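Local structure of putative uncharacterized protein (Desulfitobacterium hafniense, 4JGI) at residues Ile92-Val97 with Ile108-Ala113; Glu114-Glu119 with Ile205-Val210. The protein binds methylcobalamin in a Rossmann-like domain and probably serves as the corrinoid, methyl-carrying component of an O-demethylase system. All blocks are in the same frame, centred on the assembly; numbering follows the deposited sequence.

Contact 1: Ile92-Val97 with Ile108-Ala113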
# COMPACT_ATOMS: atom_id res chain seq x y z
N ILE A 92 8.06 4.58 -0.98
CA ILE A 92 6.88 5.39 -0.92
C ILE A 92 7.00 6.45 0.15
O ILE A 92 7.41 6.12 1.29
CB ILE A 92 5.62 4.59 -0.55
CG1 ILE A 92 5.39 3.46 -1.52
CG2 ILE A 92 4.42 5.52 -0.56
CD1 ILE A 92 4.21 2.57 -1.24
N VAL A 93 6.78 7.74 -0.20
CA VAL A 93 6.68 8.78 0.79
C VAL A 93 5.19 8.97 1.02
O VAL A 93 4.44 9.20 0.06
CB VAL A 93 7.37 10.09 0.34
CG1 VAL A 93 6.98 11.24 1.24
CG2 VAL A 93 8.88 9.93 0.28
N LEU A 94 4.77 8.85 2.26
CA LEU A 94 3.34 8.75 2.65
C LEU A 94 2.99 9.81 3.66
O LEU A 94 3.73 9.97 4.61
CB LEU A 94 3.09 7.35 3.20
CG LEU A 94 1.68 6.98 3.69
CD1 LEU A 94 0.68 7.08 2.51
CD2 LEU A 94 1.65 5.57 4.28
N ALA A 95 1.88 10.52 3.50
CA ALA A 95 1.46 11.54 4.45
C ALA A 95 0.02 11.78 4.42
O ALA A 95 -0.64 11.68 3.36
CB ALA A 95 2.12 12.87 4.02
N THR A 96 -0.54 12.11 5.59
CA THR A 96 -1.79 12.75 5.66
C THR A 96 -1.48 14.25 5.57
O THR A 96 -0.66 14.75 6.32
CB THR A 96 -2.58 12.36 6.92
OG1 THR A 96 -2.99 10.97 6.85
CG2 THR A 96 -3.76 13.27 7.10
N VAL A 97 -2.09 14.92 4.60
CA VAL A 97 -1.69 16.26 4.22
C VAL A 97 -2.20 17.35 5.15
O VAL A 97 -3.06 17.17 5.95
CB VAL A 97 -2.21 16.53 2.80
CG1 VAL A 97 -1.58 15.60 1.78
CG2 VAL A 97 -3.72 16.56 2.69
N ILE A 108 -3.52 1.77 7.70
CA ILE A 108 -3.88 0.49 7.08
C ILE A 108 -3.09 0.28 5.80
O ILE A 108 -2.46 -0.75 5.61
CB ILE A 108 -5.42 0.37 6.87
CG1 ILE A 108 -6.12 0.38 8.20
CG2 ILE A 108 -5.73 -0.84 6.06
CD1 ILE A 108 -7.64 0.41 8.09
N PHE A 109 -3.03 1.30 4.97
CA PHE A 109 -2.22 1.24 3.79
C PHE A 109 -0.74 1.10 4.09
O PHE A 109 -0.10 0.27 3.45
CB PHE A 109 -2.52 2.46 2.92
CG PHE A 109 -1.62 2.55 1.72
CD1 PHE A 109 -1.82 1.71 0.60
CD2 PHE A 109 -0.57 3.40 1.68
CE1 PHE A 109 -0.93 1.73 -0.49
CE2 PHE A 109 0.28 3.44 0.59
CZ PHE A 109 0.09 2.62 -0.51
N ARG A 110 -0.23 1.84 5.05
CA ARG A 110 1.15 1.74 5.43
C ARG A 110 1.48 0.30 5.79
O ARG A 110 2.51 -0.26 5.35
CB ARG A 110 1.43 2.68 6.63
CG ARG A 110 2.84 2.59 7.13
CD ARG A 110 2.98 3.36 8.42
NE ARG A 110 2.19 2.79 9.50
CZ ARG A 110 1.85 3.39 10.65
NH1 ARG A 110 2.08 4.67 10.87
NH2 ARG A 110 1.15 2.70 11.56
N THR A 111 0.62 -0.36 6.57
CA THR A 111 0.91 -1.73 7.02
C THR A 111 0.91 -2.65 5.79
O THR A 111 1.81 -3.49 5.68
CB THR A 111 -0.11 -2.18 8.05
OG1 THR A 111 -0.07 -1.25 9.16
CG2 THR A 111 0.16 -3.64 8.47
N MET A 112 -0.06 -2.54 4.89
CA MET A 112 -0.12 -3.40 3.69
C MET A 112 1.07 -3.15 2.80
O MET A 112 1.63 -4.09 2.28
CB MET A 112 -1.41 -3.22 2.93
CG MET A 112 -2.62 -3.68 3.73
SD MET A 112 -4.03 -3.29 2.68
CE MET A 112 -5.34 -4.15 3.52
N ALA A 113 1.47 -1.90 2.67
CA ALA A 113 2.58 -1.57 1.76
C ALA A 113 3.91 -2.10 2.28
O ALA A 113 4.71 -2.68 1.54
CB ALA A 113 2.65 -0.06 1.57

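Contact 2: Glu114-Glu119 with Ile205-Val210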
# COMPACT_ATOMS: atom_id res chain seq x y z
N GLU A 114 4.13 -1.96 3.60
CA GLU A 114 5.30 -2.50 4.28
C GLU A 114 5.35 -4.05 4.14
O GLU A 114 6.38 -4.58 3.83
CB GLU A 114 5.39 -2.00 5.75
CG GLU A 114 5.80 -0.55 5.80
CD GLU A 114 5.99 0.02 7.25
OE1 GLU A 114 5.27 -0.47 8.17
OE2 GLU A 114 6.83 0.97 7.45
N ALA A 115 4.22 -4.69 4.31
CA ALA A 115 4.12 -6.12 4.18
C ALA A 115 4.30 -6.59 2.75
O ALA A 115 4.57 -7.76 2.54
CB ALA A 115 2.78 -6.60 4.69
N SER A 116 4.15 -5.70 1.77
CA SER A 116 4.27 -5.99 0.37
C SER A 116 5.61 -5.60 -0.17
O SER A 116 5.76 -5.64 -1.39
CB SER A 116 3.24 -5.21 -0.38
OG SER A 116 1.93 -5.63 -0.03
N GLY A 117 6.56 -5.32 0.71
CA GLY A 117 7.94 -5.07 0.36
C GLY A 117 8.31 -3.67 -0.01
O GLY A 117 9.42 -3.45 -0.53
N PHE A 118 7.44 -2.69 0.30
CA PHE A 118 7.84 -1.32 0.03
C PHE A 118 8.58 -0.74 1.23
O PHE A 118 8.24 -1.06 2.39
CB PHE A 118 6.65 -0.42 -0.26
CG PHE A 118 5.92 -0.69 -1.56
CD1 PHE A 118 4.92 -1.62 -1.62
CD2 PHE A 118 6.31 -0.06 -2.73
CE1 PHE A 118 4.27 -1.91 -2.80
CE2 PHE A 118 5.65 -0.37 -3.94
CZ PHE A 118 4.67 -1.32 -3.96
N GLU A 119 9.52 0.17 1.01
CA GLU A 119 10.11 1.00 2.08
C GLU A 119 9.24 2.26 2.18
O GLU A 119 9.10 2.99 1.17
CB GLU A 119 11.52 1.37 1.76
CG GLU A 119 12.12 2.29 2.83
CD GLU A 119 13.62 2.52 2.67
OE1 GLU A 119 14.11 2.45 1.53
OE2 GLU A 119 14.27 2.86 3.72
N ILE A 205 -2.38 -1.15 -7.08
CA ILE A 205 -1.93 -0.06 -7.98
C ILE A 205 -0.44 0.17 -7.92
O ILE A 205 0.28 0.27 -8.96
CB ILE A 205 -2.74 1.20 -7.76
CG1 ILE A 205 -4.21 1.05 -8.13
CG2 ILE A 205 -2.08 2.41 -8.44
CD1 ILE A 205 -5.14 2.06 -7.53
N CYS A 206 0.08 0.23 -6.72
CA CYS A 206 1.46 0.54 -6.51
C CYS A 206 2.39 -0.59 -7.01
O CYS A 206 3.45 -0.36 -7.59
CB CYS A 206 1.69 0.78 -5.02
SG CYS A 206 1.03 2.34 -4.37
N GLN A 207 1.94 -1.81 -6.78
CA GLN A 207 2.68 -2.98 -7.31
C GLN A 207 2.78 -2.99 -8.85
O GLN A 207 3.86 -3.29 -9.38
CB GLN A 207 2.08 -4.27 -6.83
CG GLN A 207 2.31 -4.56 -5.36
CD GLN A 207 3.72 -5.02 -4.95
OE1 GLN A 207 4.76 -4.63 -5.50
NE2 GLN A 207 3.77 -5.87 -3.94
N ARG A 208 1.72 -2.56 -9.53
CA ARG A 208 1.73 -2.42 -10.97
C ARG A 208 2.74 -1.38 -11.42
O ARG A 208 3.40 -1.54 -12.45
CB ARG A 208 0.33 -2.13 -11.54
CG ARG A 208 -0.66 -3.27 -11.37
CD ARG A 208 -2.05 -2.99 -11.78
NE ARG A 208 -2.78 -4.26 -11.92
CZ ARG A 208 -3.83 -4.46 -12.73
NH1 ARG A 208 -4.39 -3.41 -13.31
NH2 ARG A 208 -4.37 -5.69 -12.91
N TRP A 209 2.84 -0.24 -10.68
CA TRP A 209 3.83 0.78 -11.07
C TRP A 209 5.30 0.41 -10.91
O TRP A 209 6.17 0.92 -11.62
CB TRP A 209 3.52 1.97 -10.20
CG TRP A 209 2.31 2.76 -10.59
CD1 TRP A 209 1.73 2.86 -11.85
CD2 TRP A 209 1.60 3.65 -9.75
NE1 TRP A 209 0.70 3.75 -11.81
CE2 TRP A 209 0.59 4.24 -10.52
CE3 TRP A 209 1.68 3.98 -8.38
CZ2 TRP A 209 -0.32 5.15 -10.01
CZ3 TRP A 209 0.78 4.90 -7.89
CH2 TRP A 209 -0.16 5.52 -8.68
N VAL A 210 5.62 -0.49 -10.00
CA VAL A 210 6.99 -0.79 -9.72
C VAL A 210 7.42 -2.13 -10.32
O VAL A 210 6.58 -2.85 -10.80
CB VAL A 210 7.33 -0.62 -8.21
CG1 VAL A 210 6.84 0.74 -7.77
CG2 VAL A 210 6.74 -1.69 -7.32
O HOH W 1 1.38 -6.83 -2.48

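Contact 1: Ile92-Val97 with Ile108-Ala113
Leu94 of the strand 91-96 and Phe109 of the helix 104-115 meet inside a beta-alpha-beta unit of the Rossmann-like cobalamin-binding domain, a worked example of how a helix is laid antiparallel along the strand that precedes it. The short axes run 165° apart and approach to 10.3 Å, a spacing filled by alternate strand residues facing the helix. Both methyls of Leu94 lie near CD2 of the Phe109 ring. Leu94 CD1 rests mainly on the ring, obliquely and 4.0 Å from Phe109 CD2, while Leu94 CD2 continues to the helix at Arg110, 3.7 Å from Arg110 CB. With CG anti to the backbone N (chi1 180°), the leucine carries both methyls toward the helix, where they fit against the ring and Arg110 CB. Replacing Leu94 by alanine would probably leave a gap beside the Phe109 ring and strip the Arg110 methylene of its apolar partner, in a wall that also touches the cobalamin. Arg110 CB belongs to this tight part; the chain beyond it, bent at chi3, forms the partly exposed side and leads away from the strand to a salt bridge between NH1 and Asp122. Toward Ile92 the approaches between the two segments lengthen. The Ala113 methyl lies above one face of the Phe109 ring, toward its rim, and Ile92 CD1 sits 4.2 Å from both Ala113 CB and Phe109 CZ.

Contact 2: Glu114-Glu119 with Ile205-Val210
The side-chain amide of Gln207 serves two unlike partners at once, laying its carbon and oxygen against the Phe118 ring while its nitrogen reaches for the backbone at a helix end. Gln207 NE2 gives Ser116 O a weak hydrogen bond, 3.2 Å long and bent to 127° at the hydrogen. The same Gln207 NE2 donates to a water 3.0 Å away, which in turn donates to Ser116 OG at 2.8 Å, so that a direct and a water-mediated link run side by side between the two residues. Ser116 OG is further bonded to Met112 O in the preceding helical turn. A bend at chi2 (-75°) turns the amide toward the end of the phenylalanine ring, which it crosses obliquely: Gln207 CD approaches Phe118 CE1 to 3.8 Å, and Gln207 OE1 comes within 3.7 Å of Phe118 CZ, with the amide and ring planes 52° apart rather than stacked. The rest of the contact is apolar. Cys206 CB lies 3.8 Å from Phe118 CZ. The side chains of Val210 and Phe118 come from opposite directions, and Val210 CG2 ends 3.8 Å from Phe118 CE2. All three partners thus gather round the far end of the ring. The phenylalanine is delivered there by a Schellman motif that ends helix 104-115: Gly117, with positive phi as the C-prime residue, lets the chain turn out of the helix, Gly117 N bonds back to Glu114 O, and Phe118 N to Ala113 O. Around this junction, Ile143 of strand 143-147 touches Phe118, Cys206 and Val210, while Leu70 of helix 60-77 packs on Ser116. The contact therefore joins the end of helix 104-115 to the C-terminal part of helix 199-209, beside the parallel sheet.

Both contacts are largely buried and share helix 104-115. Contact 1 is the more buried, Arg110 alone of its touching residues being partly exposed, whereas Gln207 and Val210 are so in contact 2. Contact 1 is local, pairing the helix with its own preceding strand through apolar side chains at the cobalamin pocket. Contact 2 bridges residues far apart in sequence, and adds a weak hydrogen bond from a side-chain amide and a water where the helix ends. The two are continuous: Ala113 O lies 3.0 Å from Phe118 N, the Schellman bond, and Ile92 N 2.9 Å from Glu119 O, a probable sheet hydrogen bond. Ile92 also meets Phe118, and Phe109 meets Cys206.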